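Local structure of pectate lyase (Bacillus, 3VMW) at residues 98-103 against 124-129; 220-225 against 243-248; 233-238 against 269-274. The protein probably cleaves pectate, the polygalacturonate of plant cell walls, by beta-elimination. One frame throughout, in Å; residues are numbered along the deposited sequence.

Contact 1 (98-103 against 124-129)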
loop_
_atom_site.group_PDB
_atom_site.type_symbol
_atom_site.label_atom_id
_atom_site.label_comp_id
_atom_site.label_asym_id
_atom_site.label_seq_id
_atom_site.Cartn_x
_atom_site.Cartn_y
_atom_site.Cartn_z
ATOM N N ARG A 98 3.332 10.425 -5.409
ATOM C CA ARG A 98 2.201 10.903 -4.586
ATOM C C ARG A 98 0.918 11.003 -5.417
ATOM O O ARG A 98 0.903 11.661 -6.470
ATOM C CB ARG A 98 2.492 12.265 -3.939
ATOM C CG ARG A 98 1.357 12.691 -2.951
ATOM C CD ARG A 98 1.716 13.967 -2.186
ATOM N NE ARG A 98 1.955 15.058 -3.133
ATOM C CZ ARG A 98 2.515 16.215 -2.812
ATOM N NH1 ARG A 98 2.692 17.142 -3.752
ATOM N NH2 ARG A 98 2.905 16.445 -1.567
ATOM N N LEU A 99 -0.149 10.338 -4.960
ATOM C CA LEU A 99 -1.472 10.499 -5.576
ATOM C C LEU A 99 -2.275 11.495 -4.746
ATOM O O LEU A 99 -2.557 11.215 -3.560
ATOM C CB LEU A 99 -2.253 9.183 -5.630
ATOM C CG LEU A 99 -1.593 7.916 -6.208
ATOM C CD1 LEU A 99 -2.634 6.842 -6.577
ATOM C CD2 LEU A 99 -0.756 8.218 -7.349
ATOM N N SER A 100 -2.639 12.632 -5.351
ATOM C CA SER A 100 -3.485 13.620 -4.652
ATOM C C SER A 100 -4.770 13.827 -5.433
ATOM O O SER A 100 -4.748 14.310 -6.581
ATOM C CB SER A 100 -2.816 15.011 -4.519
ATOM O OG SER A 100 -1.485 14.906 -4.067
ATOM N N ASN A 101 -5.880 13.491 -4.797
ATOM C CA ASN A 101 -7.194 13.577 -5.419
ATOM C C ASN A 101 -7.150 12.917 -6.787
ATOM O O ASN A 101 -7.654 13.463 -7.781
ATOM C CB ASN A 101 -7.680 15.037 -5.500
ATOM C CG ASN A 101 -9.179 15.126 -5.668
ATOM O OD1 ASN A 101 -9.847 14.111 -5.671
ATOM N ND2 ASN A 101 -9.713 16.341 -5.826
ATOM N N ALA A 102 -6.534 11.727 -6.812
ATOM C CA ALA A 102 -6.317 10.975 -8.054
ATOM C C ALA A 102 -7.313 9.813 -8.075
ATOM O O ALA A 102 -7.462 9.083 -7.084
ATOM C CB ALA A 102 -4.894 10.455 -8.112
ATOM N N HIS A 103 -8.005 9.668 -9.193
ATOM C CA HIS A 103 -9.095 8.710 -9.315
ATOM C C HIS A 103 -8.850 7.780 -10.499
ATOM O O HIS A 103 -8.469 8.218 -11.594
ATOM C CB HIS A 103 -10.429 9.450 -9.477
ATOM C CG HIS A 103 -10.843 10.202 -8.251
ATOM N ND1 HIS A 103 -10.153 11.305 -7.782
ATOM C CD2 HIS A 103 -11.850 9.990 -7.374
ATOM C CE1 HIS A 103 -10.732 11.749 -6.677
ATOM N NE2 HIS A 103 -11.774 10.980 -6.419
ATOM N N GLU A 124 2.303 7.418 -1.740
ATOM C CA GLU A 124 1.442 8.123 -0.767
ATOM C C GLU A 124 0.123 8.321 -1.474
ATOM O O GLU A 124 0.094 8.920 -2.560
ATOM C CB GLU A 124 2.039 9.520 -0.481
ATOM C CG GLU A 124 1.261 10.343 0.538
ATOM C CD GLU A 124 1.558 9.882 1.969
ATOM O OE1 GLU A 124 2.739 9.644 2.302
ATOM O OE2 GLU A 124 0.612 9.724 2.748
ATOM N N VAL A 125 -0.975 7.871 -0.864
ATOM C CA VAL A 125 -2.299 7.973 -1.499
ATOM C C VAL A 125 -3.136 8.903 -0.613
ATOM O O VAL A 125 -3.467 8.545 0.507
ATOM C CB VAL A 125 -2.985 6.601 -1.579
ATOM C CG1 VAL A 125 -4.280 6.722 -2.373
ATOM C CG2 VAL A 125 -2.049 5.526 -2.282
ATOM N N THR A 126 -3.445 10.107 -1.095
ATOM C CA THR A 126 -3.947 11.151 -0.200
ATOM C C THR A 126 -4.977 12.081 -0.884
ATOM O O THR A 126 -5.353 11.855 -2.038
ATOM C CB THR A 126 -2.777 11.956 0.477
ATOM O OG1 THR A 126 -3.313 12.783 1.512
ATOM C CG2 THR A 126 -1.999 12.866 -0.538
ATOM N N ASP A 127 -5.463 13.071 -0.137
ATOM C CA ASP A 127 -6.399 14.067 -0.644
ATOM C C ASP A 127 -7.584 13.469 -1.406
ATOM O O ASP A 127 -7.901 13.916 -2.506
ATOM C CB ASP A 127 -5.647 15.094 -1.524
ATOM C CG ASP A 127 -4.533 15.808 -0.759
ATOM O OD1 ASP A 127 -4.713 16.048 0.460
ATOM O OD2 ASP A 127 -3.484 16.107 -1.363
ATOM N N ASP A 128 -8.258 12.495 -0.793
ATOM C CA ASP A 128 -9.497 11.934 -1.351
ATOM C C ASP A 128 -9.294 11.196 -2.678
ATOM O O ASP A 128 -10.214 11.137 -3.505
ATOM C CB ASP A 128 -10.541 13.044 -1.532
ATOM C CG ASP A 128 -10.837 13.793 -0.218
ATOM O OD1 ASP A 128 -11.904 13.542 0.379
ATOM O OD2 ASP A 128 -10.001 14.622 0.232
ATOM N N SER A 129 -8.101 10.649 -2.891
ATOM C CA SER A 129 -7.902 9.741 -4.024
ATOM C C SER A 129 -8.798 8.504 -3.873
ATOM O O SER A 129 -8.995 8.020 -2.742
ATOM C CB SER A 129 -6.442 9.295 -4.088
ATOM O OG SER A 129 -5.568 10.379 -4.404
#
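Arg98, Leu99 and Ser100 pair in parallel register with Glu124, Val125 and Thr126, the two strand axes 4.8 Å apart and 7° from parallel. Leu99 sits between two partners, its N giving a bond of 2.8 Å to Glu124 O and its O receiving Thr126 N. Beyond the strands both chains bend, the second through a type I' turn from Thr126 to Ser129, and Ser129 OG becomes a bridge: it donates to Thr126 O at 2.8 Å and accepts Ala102 N at 2.9 Å in an almost straight bond. With chi1 at -67°, this hydroxyl lies beside its own backbone N and faces the Asn101-Ala102 link. Thr126 O is thus gripped three times, by Ser129 N, Ser129 OG and Asn101 N, the last at 3.3 Å. On one face the aliphatic CG of Arg98 lies 4.1 Å from Glu124 CB, while its guanidinium runs on to salt bridges with Glu119 and Asp67. On the other face Leu99 and Val125 point inward together, toward Val132 and Ile134. Successive coils laid on one another with their strands in parallel register are characteristic of the right-handed parallel beta-helix of pectate lyases.

Contact 2 (220-225 against 243-248)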
loop_
_atom_site.group_PDB
_atom_site.type_symbol
_atom_site.label_atom_id
_atom_site.label_comp_id
_atom_site.label_asym_id
_atom_site.label_seq_id
_atom_site.Cartn_x
_atom_site.Cartn_y
_atom_site.Cartn_z
ATOM N N ASN A 220 -4.762 -13.788 2.316
ATOM C CA ASN A 220 -3.779 -14.475 1.477
ATOM C C ASN A 220 -2.451 -13.727 1.375
ATOM O O ASN A 220 -1.769 -13.816 0.346
ATOM C CB ASN A 220 -4.323 -14.741 0.056
ATOM C CG ASN A 220 -5.348 -15.873 0.022
ATOM O OD1 ASN A 220 -5.590 -16.581 1.047
ATOM N ND2 ASN A 220 -5.953 -16.056 -1.129
ATOM N N ASN A 221 -2.075 -13.005 2.429
ATOM C CA ASN A 221 -0.741 -12.386 2.438
ATOM C C ASN A 221 0.204 -13.309 3.171
ATOM O O ASN A 221 -0.226 -14.131 3.995
ATOM C CB ASN A 221 -0.771 -11.037 3.190
ATOM C CG ASN A 221 -1.748 -10.045 2.548
ATOM O OD1 ASN A 221 -1.468 -9.439 1.490
ATOM N ND2 ASN A 221 -2.914 -9.895 3.172
ATOM N N TYR A 222 1.492 -13.110 2.942
ATOM C CA TYR A 222 2.521 -13.879 3.628
ATOM C C TYR A 222 3.341 -12.866 4.449
ATOM O O TYR A 222 4.038 -12.013 3.889
ATOM C CB TYR A 222 3.373 -14.555 2.543
ATOM C CG TYR A 222 4.536 -15.425 3.023
ATOM C CD1 TYR A 222 4.615 -15.892 4.329
ATOM C CD2 TYR A 222 5.530 -15.795 2.132
ATOM C CE1 TYR A 222 5.682 -16.696 4.742
ATOM C CE2 TYR A 222 6.598 -16.566 2.516
ATOM C CZ TYR A 222 6.671 -17.022 3.821
ATOM O OH TYR A 222 7.741 -17.817 4.142
ATOM N N PHE A 223 3.195 -12.918 5.773
ATOM C CA PHE A 223 3.920 -12.063 6.693
ATOM C C PHE A 223 5.106 -12.881 7.215
ATOM O O PHE A 223 4.915 -14.032 7.689
ATOM C CB PHE A 223 3.033 -11.729 7.915
ATOM C CG PHE A 223 1.800 -10.925 7.603
ATOM C CD1 PHE A 223 1.723 -9.581 7.963
ATOM C CD2 PHE A 223 0.685 -11.521 7.036
ATOM C CE1 PHE A 223 0.560 -8.849 7.702
ATOM C CE2 PHE A 223 -0.479 -10.787 6.773
ATOM C CZ PHE A 223 -0.538 -9.448 7.108
ATOM N N LYS A 224 6.326 -12.324 7.146
ATOM C CA LYS A 224 7.509 -13.070 7.560
ATOM C C LYS A 224 8.535 -12.161 8.201
ATOM O O LYS A 224 8.848 -11.076 7.654
ATOM C CB LYS A 224 8.156 -13.747 6.347
ATOM C CG LYS A 224 9.400 -14.602 6.639
ATOM C CD LYS A 224 9.966 -15.100 5.296
ATOM C CE LYS A 224 11.168 -15.994 5.465
ATOM N NZ LYS A 224 11.730 -16.313 4.122
ATOM N N ASP A 225 9.044 -12.599 9.347
ATOM C CA ASP A 225 10.149 -11.902 10.006
ATOM C C ASP A 225 9.758 -10.454 10.274
ATOM O O ASP A 225 10.432 -9.511 9.839
ATOM C CB ASP A 225 11.426 -12.000 9.169
ATOM C CG ASP A 225 12.001 -13.404 9.151
ATOM O OD1 ASP A 225 11.594 -14.233 10.013
ATOM O OD2 ASP A 225 12.857 -13.683 8.275
ATOM N N ASN A 243 -7.165 -16.087 6.117
ATOM C CA ASN A 243 -6.323 -17.013 5.359
ATOM C C ASN A 243 -4.967 -16.374 4.992
ATOM O O ASN A 243 -4.546 -16.451 3.852
ATOM C CB ASN A 243 -7.035 -17.489 4.073
ATOM C CG ASN A 243 -8.244 -18.392 4.382
ATOM O OD1 ASN A 243 -8.753 -18.359 5.495
ATOM N ND2 ASN A 243 -8.718 -19.147 3.392
ATOM N N ASN A 244 -4.304 -15.748 5.971
ATOM C CA ASN A 244 -2.946 -15.243 5.768
ATOM C C ASN A 244 -1.995 -16.207 6.429
ATOM O O ASN A 244 -2.374 -16.910 7.361
ATOM C CB ASN A 244 -2.740 -13.866 6.423
ATOM C CG ASN A 244 -3.670 -12.831 5.869
ATOM O OD1 ASN A 244 -3.375 -12.243 4.838
ATOM N ND2 ASN A 244 -4.813 -12.606 6.543
ATOM N N TYR A 245 -0.743 -16.203 5.968
ATOM C CA TYR A 245 0.279 -17.058 6.559
ATOM C C TYR A 245 1.272 -16.162 7.304
ATOM O O TYR A 245 1.871 -15.256 6.682
ATOM C CB TYR A 245 1.009 -17.825 5.434
ATOM C CG TYR A 245 1.808 -18.981 5.966
ATOM C CD1 TYR A 245 1.233 -20.246 6.024
ATOM C CD2 TYR A 245 3.100 -18.818 6.447
ATOM C CE1 TYR A 245 1.900 -21.291 6.513
ATOM C CE2 TYR A 245 3.810 -19.915 6.968
ATOM C CZ TYR A 245 3.177 -21.146 6.984
ATOM O OH TYR A 245 3.770 -22.283 7.467
ATOM N N PHE A 246 1.446 -16.393 8.608
ATOM C CA PHE A 246 2.408 -15.608 9.417
ATOM C C PHE A 246 3.546 -16.483 9.899
ATOM O O PHE A 246 3.304 -17.569 10.429
ATOM C CB PHE A 246 1.736 -15.045 10.687
ATOM C CG PHE A 246 0.588 -14.116 10.425
ATOM C CD1 PHE A 246 0.788 -12.735 10.443
ATOM C CD2 PHE A 246 -0.696 -14.614 10.198
ATOM C CE1 PHE A 246 -0.288 -11.839 10.239
ATOM C CE2 PHE A 246 -1.780 -13.745 9.985
ATOM C CZ PHE A 246 -1.566 -12.341 9.986
ATOM N N ASP A 247 4.786 -16.025 9.733
ATOM C CA ASP A 247 5.950 -16.790 10.160
ATOM C C ASP A 247 6.903 -15.846 10.883
ATOM O O ASP A 247 7.388 -14.890 10.277
ATOM C CB ASP A 247 6.656 -17.396 8.938
ATOM C CG ASP A 247 7.967 -18.109 9.305
ATOM O OD1 ASP A 247 8.795 -18.353 8.412
ATOM O OD2 ASP A 247 8.186 -18.406 10.487
ATOM N N ASN A 248 7.138 -16.091 12.169
ATOM C CA ASN A 248 8.020 -15.248 12.987
ATOM C C ASN A 248 7.563 -13.790 13.005
ATOM O O ASN A 248 8.314 -12.886 12.620
ATOM C CB ASN A 248 9.455 -15.307 12.490
ATOM C CG ASN A 248 10.437 -14.628 13.459
ATOM O OD1 ASN A 248 11.509 -14.174 13.053
ATOM N ND2 ASN A 248 10.070 -14.560 14.742
#
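Tyr222, Phe223 and Lys224 lie directly against Tyr245, Phe246 and Asp247 as neighbouring rungs of the parallel beta-helix, where equivalent positions of successive coils stack into ladders. The backbone bonds run regularly along the rungs: Tyr245 N to Asn221 O, Phe223 N to Tyr245 O at 2.8 Å, Asp247 N to Phe223 O, and Asp225 N to Asp247 O. Each face carries an aromatic pair. Phe223 and Phe246 form an offset stack with centroids 4.3 Å apart and planes at 18°; both have CG beside the backbone N (chi1 near -60° in each), which turns the two rings the same way and sets CE1 of Phe246 over the centre of its neighbour. Phe201 and Phe284 carry this ladder on to further coils. On the other face Tyr222 CE1 meets Tyr245 CD2 at 3.8 Å, the rings steeply inclined at 78°, with helix 309-319 packed against both tyrosines. Amide bonding belongs to the asparagine ladder at the corner, where Asn221 and Asn244 lie side by side with nearly coplanar amides. Asn244 ND2 goes to Met218 O, and Asn244 OD1 takes two hydrogen bonds from one residue, Asn221 N at 2.8 Å and Asn221 ND2 at 2.9 Å.

Contact 3 (233-238 against 269-274). With ADA (alpha-D-galactopyranuronic acid), chain B; ADA (alpha-D-galactopyranuronic acid), chain C; SO4 (sulfate ion), chain D.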
loop_
_atom_site.group_PDB
_atom_site.type_symbol
_atom_site.label_atom_id
_atom_site.label_comp_id
_atom_site.label_asym_id
_atom_site.label_seq_id
_atom_site.Cartn_x
_atom_site.Cartn_y
_atom_site.Cartn_z
ATOM N N SER A 233 -4.753 -2.302 14.766
ATOM C CA SER A 233 -6.097 -1.841 14.451
ATOM C C SER A 233 -6.531 -0.871 15.540
ATOM O O SER A 233 -6.626 -1.242 16.686
ATOM C CB SER A 233 -7.069 -3.026 14.356
ATOM O OG SER A 233 -8.393 -2.604 14.067
ATOM N N ARG A 234 -6.763 0.379 15.153
ATOM C CA ARG A 234 -6.939 1.473 16.117
ATOM C C ARG A 234 -8.214 2.266 15.867
ATOM O O ARG A 234 -8.733 2.300 14.741
ATOM C CB ARG A 234 -5.742 2.424 16.007
ATOM C CG ARG A 234 -4.452 1.814 16.542
ATOM C CD ARG A 234 -3.227 2.399 15.846
ATOM N NE ARG A 234 -2.843 3.705 16.409
ATOM C CZ ARG A 234 -1.582 4.132 16.500
ATOM N NH1 ARG A 234 -1.308 5.314 17.047
ATOM N NH2 ARG A 234 -0.587 3.371 16.030
ATOM N N VAL A 235 -8.703 2.915 16.923
ATOM C CA VAL A 235 -9.845 3.813 16.811
ATOM C C VAL A 235 -10.969 3.358 15.876
ATOM O O VAL A 235 -11.373 4.099 14.970
ATOM C CB VAL A 235 -9.425 5.305 16.533
ATOM C CG1 VAL A 235 -8.944 5.955 17.829
ATOM C CG2 VAL A 235 -8.359 5.430 15.441
ATOM N N GLY A 236 -11.499 2.160 16.140
ATOM C CA GLY A 236 -12.726 1.718 15.510
ATOM C C GLY A 236 -12.516 1.125 14.122
ATOM O O GLY A 236 -13.474 0.723 13.459
ATOM N N ALA A 237 -11.274 1.081 13.664
ATOM C CA ALA A 237 -10.966 0.258 12.498
ATOM C C ALA A 237 -11.569 -1.142 12.606
ATOM O O ALA A 237 -11.726 -1.691 13.726
ATOM C CB ALA A 237 -9.429 0.145 12.291
ATOM N N ARG A 238 -11.887 -1.739 11.448
ATOM C CA ARG A 238 -12.360 -3.118 11.399
ATOM C C ARG A 238 -11.558 -3.834 10.345
ATOM O O ARG A 238 -11.627 -3.486 9.160
ATOM C CB ARG A 238 -13.836 -3.215 11.031
ATOM C CG ARG A 238 -14.777 -2.495 12.033
ATOM C CD ARG A 238 -16.245 -2.766 11.738
ATOM N NE ARG A 238 -16.670 -2.234 10.439
ATOM C CZ ARG A 238 -17.879 -2.441 9.913
ATOM N NH1 ARG A 238 -18.202 -1.912 8.735
ATOM N NH2 ARG A 238 -18.774 -3.194 10.561
ATOM N N TYR A 269 0.900 0.747 20.547
ATOM C CA TYR A 269 1.566 2.046 20.410
ATOM C C TYR A 269 0.771 3.297 20.802
ATOM O O TYR A 269 1.314 4.221 21.410
ATOM C CB TYR A 269 2.016 2.229 18.978
ATOM C CG TYR A 269 2.931 1.150 18.476
ATOM C CD1 TYR A 269 3.912 0.575 19.287
ATOM C CD2 TYR A 269 2.824 0.714 17.173
ATOM C CE1 TYR A 269 4.776 -0.448 18.762
ATOM C CE2 TYR A 269 3.639 -0.285 16.662
ATOM C CZ TYR A 269 4.611 -0.850 17.443
ATOM O OH TYR A 269 5.394 -1.819 16.868
ATOM N N GLY A 270 -0.494 3.377 20.417
ATOM C CA GLY A 270 -1.184 4.641 20.612
ATOM C C GLY A 270 -2.599 4.697 20.097
ATOM O O GLY A 270 -3.180 3.653 19.766
ATOM N N SER A 271 -3.121 5.928 20.040
ATOM C CA SER A 271 -4.527 6.232 19.815
ATOM C C SER A 271 -5.354 5.940 21.088
ATOM O O SER A 271 -5.034 5.053 21.866
ATOM C CB SER A 271 -5.091 5.492 18.588
ATOM O OG SER A 271 -4.344 5.826 17.403
ATOM N N PRO A 272 -6.436 6.699 21.278
ATOM C CA PRO A 272 -7.215 6.653 22.531
ATOM C C PRO A 272 -8.069 5.396 22.692
ATOM O O PRO A 272 -8.415 5.086 23.810
ATOM C CB PRO A 272 -8.093 7.913 22.462
ATOM C CG PRO A 272 -8.108 8.314 21.002
ATOM C CD PRO A 272 -6.787 7.844 20.415
ATOM N N SER A 273 -8.389 4.681 21.612
ATOM C CA SER A 273 -9.255 3.498 21.722
ATOM C C SER A 273 -8.870 2.462 20.667
ATOM O O SER A 273 -8.179 2.768 19.707
ATOM C CB SER A 273 -10.747 3.865 21.586
ATOM O OG SER A 273 -11.048 4.355 20.283
ATOM N N THR A 274 -9.332 1.240 20.862
ATOM C CA THR A 274 -8.902 0.118 20.038
ATOM C C THR A 274 -9.654 0.096 18.719
ATOM O O THR A 274 -10.733 0.682 18.614
ATOM C CB THR A 274 -9.197 -1.218 20.760
ATOM O OG1 THR A 274 -8.565 -2.293 20.060
ATOM C CG2 THR A 274 -10.690 -1.475 20.812
HETATM C C1 ADA B . 5.840 5.030 15.609
HETATM C C2 ADA B . 6.157 6.498 15.359
HETATM C C3 ADA B . 5.407 7.384 16.295
HETATM C C4 ADA B . 3.982 7.154 16.315
HETATM C C5 ADA B . 3.668 5.677 16.530
HETATM C C6 ADA B . 2.263 5.306 16.434
HETATM O O2 ADA B . 7.530 6.623 15.566
HETATM O O3 ADA B . 5.660 8.760 15.899
HETATM O O4 ADA B . 3.461 7.545 15.042
HETATM O O5 ADA B . 4.450 4.798 15.618
HETATM O O6B ADA B . 1.388 5.972 17.046
HETATM O O6A ADA B . 1.916 4.256 15.796
HETATM C C1 ADA C . 8.479 2.979 19.012
HETATM C C2 ADA C . 7.442 4.003 19.412
HETATM C C3 ADA C . 6.096 3.609 18.911
HETATM C C4 ADA C . 6.087 3.447 17.469
HETATM C C5 ADA C . 7.085 2.392 17.109
HETATM C C6 ADA C . 7.195 2.159 15.668
HETATM O O2 ADA C . 7.449 4.158 20.810
HETATM O O3 ADA C . 5.094 4.519 19.395
HETATM O O4 ADA C . 6.446 4.708 16.822
HETATM O O5 ADA C . 8.443 2.759 17.621
HETATM O O6B ADA C . 6.213 1.786 14.988
HETATM O O6A ADA C . 8.313 2.331 15.108
HETATM S S SO4 D . -21.667 -2.896 7.748
HETATM O O1 SO4 D . -21.123 -1.712 7.082
HETATM O O2 SO4 D . -20.882 -4.076 7.369
HETATM O O3 SO4 D . -21.605 -2.694 9.192
HETATM O O4 SO4 D . -23.061 -3.093 7.364
#
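Arg234 and Thr274 form a single backbone bridge, with CA atoms 4.6 Å apart, where the end of strand 231-234 meets an irregular loop. Val235 N bonds to Ser273 O at 2.8 Å from above the carbonyl plane, and Gly236 N reaches Thr274 O at 3.0 Å, so two successive amides of the type I' turn from Arg234 to Ala237 are held by the loop. Beside them, Val235 CG1 packs 3.9 Å from Pro272 CD and also meets Ser273 OG.

The Arg234 side chain leaves beside its backbone N (chi1 -70°) and bends at chi3 (81°), which brings the guanidinium alongside Ser271. NE and NH1 grip Ser271 OG side-on, NE at 2.8 Å, with the hydroxyl oxygen 3° out of the guanidinium plane; Asp185 is a further partner of that oxygen. Gly270 lies over one face of the group. This is the sugar-binding side of the pectate lyase beta-helix, where loops projecting from the coils form a cleft for the polymer. The end of the guanidinium meets the carboxylate of the galacturonate in chain B through two nearly straight bonds, NH1 to O6B at 2.8 Å and NH2 to O6A at 2.7 Å, so that NH1 serves both serine and sugar. Replacing Arg234 with an alanine would probably cost this carboxylate its two-pronged charged partner and leave Ser271 OG without two of its donors. Tyr269 turns one ring face to the next galacturonate, chain C, with CD1 3.8 Å from C3 of that sugar, while its hydroxyl bonds to Asp228 and Thr229.

How the contacts relate
Contacts 1 and 2 illustrate how one repeating backbone scheme, adjacent coils paired in parallel, carries different side-chain chemistry; contact 3 departs from it. Contact 1 is the most buried, and contact 2, on the opposite side of the chain's centre, is partly buried. Contact 1 relies on a serine hydroxyl and turn carbonyl at a corner, whereas contact 2 stacks like on like, rings and amides. Contact 3, also partly buried and farthest from the centre, is joined by backbone bonds and an arginine-serine grip, with the arginine's charge turned to the sugar carboxylate. Contacts 1 and 3 reach the same set of parallel strands, contact 2 another. Contacts 2 and 3 are close in the chain, though their nearest atoms are about 11 Å apart.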